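Local coordinates for protein predicted metal-dependent hydrolase of the TIM-barrel fold (Lactobacillus casei, PDB 2QPX) that is a putative two-zinc hydrolase of the amidohydrolase type, whose substrate and reaction are not established, at residues A[223-228]-A[247-252]. Numbering follows the deposited sequence. Where two conformers were deposited one is given.
Sequences MPLQFH and RDYLKA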
loop_
_atom_site.group_PDB
_atom_site.type_symbol
_atom_site.label_atom_id
_atom_site.label_comp_id
_atom_site.label_asym_id
_atom_site.label_seq_id
_atom_site.Cartn_x
_atom_site.Cartn_y
_atom_site.Cartn_z
HETATM N N MSE A 223 8.827 13.771 -28.112
HETATM C CA MSE A 223 7.471 13.807 -27.578
HETATM C C MSE A 223 7.334 12.737 -26.485
HETATM O O MSE A 223 8.059 11.738 -26.522
HETATM C CB MSE A 223 6.447 13.634 -28.683
HETATM C CG MSE A 223 6.699 14.583 -29.835
HETATM SE SE MSE A 223 5.182 14.741 -31.039
HETATM C CE MSE A 223 4.949 12.927 -31.607
ATOM N N PRO A 224 6.429 12.936 -25.515
ATOM C CA PRO A 224 6.327 11.967 -24.441
ATOM C C PRO A 224 5.721 10.627 -24.806
ATOM O O PRO A 224 4.966 10.536 -25.793
ATOM C CB PRO A 224 5.431 12.677 -23.426
ATOM C CG PRO A 224 5.537 14.137 -23.780
ATOM C CD PRO A 224 5.598 14.120 -25.217
ATOM N N LEU A 225 6.052 9.630 -23.979
ATOM C CA LEU A 225 5.449 8.290 -24.070
ATOM C C LEU A 225 4.717 8.036 -22.765
ATOM O O LEU A 225 5.320 7.939 -21.705
ATOM C CB LEU A 225 6.499 7.197 -24.298
ATOM C CG LEU A 225 6.019 5.743 -24.258
ATOM C CD1 LEU A 225 4.911 5.482 -25.301
ATOM C CD2 LEU A 225 7.277 4.815 -24.433
ATOM N N GLN A 226 3.404 7.906 -22.891
ATOM C CA GLN A 226 2.521 7.615 -21.769
ATOM C C GLN A 226 2.345 6.107 -21.633
ATOM O O GLN A 226 2.248 5.385 -22.640
ATOM C CB GLN A 226 1.143 8.203 -22.032
ATOM C CG GLN A 226 1.113 9.675 -22.389
ATOM C CD GLN A 226 -0.309 10.178 -22.706
ATOM O OE1 GLN A 226 -1.188 9.371 -23.033
ATOM N NE2 GLN A 226 -0.523 11.512 -22.650
ATOM N N PHE A 227 2.262 5.627 -20.385
ATOM C CA PHE A 227 1.879 4.244 -20.067
ATOM C C PHE A 227 0.687 4.245 -19.129
ATOM O O PHE A 227 0.726 4.863 -18.059
ATOM C CB PHE A 227 3.000 3.508 -19.337
ATOM C CG PHE A 227 4.146 3.125 -20.211
ATOM C CD1 PHE A 227 5.159 4.020 -20.491
ATOM C CD2 PHE A 227 4.235 1.837 -20.727
ATOM C CE1 PHE A 227 6.238 3.644 -21.256
ATOM C CE2 PHE A 227 5.318 1.470 -21.488
ATOM C CZ PHE A 227 6.330 2.367 -21.754
ATOM N N HIS A 228 -0.334 3.452 -19.443
ATOM C CA HIS A 228 -1.318 3.112 -18.391
ATOM C C HIS A 228 -0.615 2.382 -17.271
ATOM O O HIS A 228 0.087 1.421 -17.549
ATOM C CB HIS A 228 -2.420 2.213 -18.975
ATOM C CG HIS A 228 -3.459 1.831 -17.975
ATOM N ND1 HIS A 228 -4.652 2.506 -17.861
ATOM C CD2 HIS A 228 -3.470 0.862 -17.021
ATOM C CE1 HIS A 228 -5.353 1.970 -16.865
ATOM N NE2 HIS A 228 -4.651 0.980 -16.341
ATOM N N ARG A 247 11.453 -0.737 -14.040
ATOM C CA ARG A 247 12.755 -0.122 -13.749
ATOM C C ARG A 247 13.805 -0.390 -14.840
ATOM O O ARG A 247 14.537 0.511 -15.178
ATOM C CB ARG A 247 13.253 -0.541 -12.366
ATOM C CG ARG A 247 14.418 0.305 -11.818
ATOM C CD ARG A 247 14.859 -0.186 -10.412
ATOM N NE ARG A 247 15.302 -1.578 -10.473
ATOM C CZ ARG A 247 16.559 -1.988 -10.396
ATOM N NH1 ARG A 247 17.545 -1.140 -10.171
ATOM N NH2 ARG A 247 16.830 -3.285 -10.503
ATOM N N ASP A 248 13.870 -1.596 -15.422
ATOM C CA ASP A 248 14.909 -1.813 -16.415
ATOM C C ASP A 248 14.682 -0.948 -17.667
ATOM O O ASP A 248 15.645 -0.400 -18.207
ATOM C CB ASP A 248 15.060 -3.301 -16.739
ATOM C CG ASP A 248 15.534 -4.148 -15.536
ATOM O OD1 ASP A 248 16.127 -3.628 -14.544
ATOM O OD2 ASP A 248 15.327 -5.379 -15.611
ATOM N N TYR A 249 13.432 -0.786 -18.080
ATOM C CA TYR A 249 13.111 0.069 -19.203
ATOM C C TYR A 249 13.459 1.514 -18.873
ATOM O O TYR A 249 13.995 2.212 -19.720
ATOM C CB TYR A 249 11.634 -0.070 -19.564
ATOM C CG TYR A 249 11.191 0.605 -20.832
ATOM C CD1 TYR A 249 11.314 -0.042 -22.059
ATOM C CD2 TYR A 249 10.598 1.872 -20.811
ATOM C CE1 TYR A 249 10.889 0.511 -23.237
ATOM C CE2 TYR A 249 10.164 2.457 -21.980
ATOM C CZ TYR A 249 10.306 1.781 -23.221
ATOM O OH TYR A 249 9.838 2.377 -24.367
ATOM N N LEU A 250 13.125 1.958 -17.663
ATOM C CA LEU A 250 13.389 3.349 -17.271
ATOM C C LEU A 250 14.914 3.607 -17.242
ATOM O O LEU A 250 15.384 4.652 -17.684
ATOM C CB LEU A 250 12.775 3.651 -15.910
ATOM C CG LEU A 250 11.264 3.580 -15.814
ATOM C CD1 LEU A 250 10.706 3.824 -14.403
ATOM C CD2 LEU A 250 10.641 4.495 -16.883
ATOM N N LYS A 251 15.678 2.646 -16.728
ATOM C CA LYS A 251 17.138 2.748 -16.690
ATOM C C LYS A 251 17.679 2.806 -18.119
ATOM O O LYS A 251 18.600 3.562 -18.413
ATOM C CB LYS A 251 17.749 1.551 -15.945
ATOM C CG LYS A 251 17.594 1.597 -14.429
ATOM C CD LYS A 251 18.352 0.450 -13.679
ATOM N N ALA A 252 17.061 2.046 -19.024
ATOM C CA ALA A 252 17.540 2.001 -20.397
ATOM C C ALA A 252 17.344 3.300 -21.167
ATOM O O ALA A 252 18.172 3.660 -22.009
ATOM C CB ALA A 252 16.905 0.832 -21.172
#
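The hydroxyl of Tyr249 meets the strand and a neighbouring helix at once: OH is hydrogen-bonded to the backbone carbonyl of Leu211, in helix 204-221, and a methyl of Leu225 rests against it, with CD2 3.5 Å from Tyr249 OH. That methyl comes in at the edge of the tyrosine ring, close to its plane, and the two side chains cross at about a right angle. The phenol thus buries its polar end beside an aliphatic group yet keeps a partner for it. Tyr249 reaches this far from helix 247-253 because its CG lies anti to the backbone N (chi1 -172°), sending the ring out toward the strand.

Two residues further along strand 225-229, Phe227 turns its edge to the tyrosine face in an offset edge-to-face pair, centroids 5.8 Å apart and planes at 78°. The closest atoms are Phe227 CZ and Tyr249 CE2, at 3.8 Å. Strand, helix and the following parallel strand 260-264 form a beta-alpha-beta unit of the TIM barrel, and these side chains lie in the layer between barrel wall and outer helix, with Val260 of the next strand packing on Phe227. Alternation along the strand sends Gln226 and His228 the other way, where His228 ND1 binds a zinc ion that His264 and the carboxylated Lys167 also hold. Tyr212 and Phe253 add further edge-to-face contacts to the tyrosine ring; Ile218, in helix 204-221, packs on Leu225.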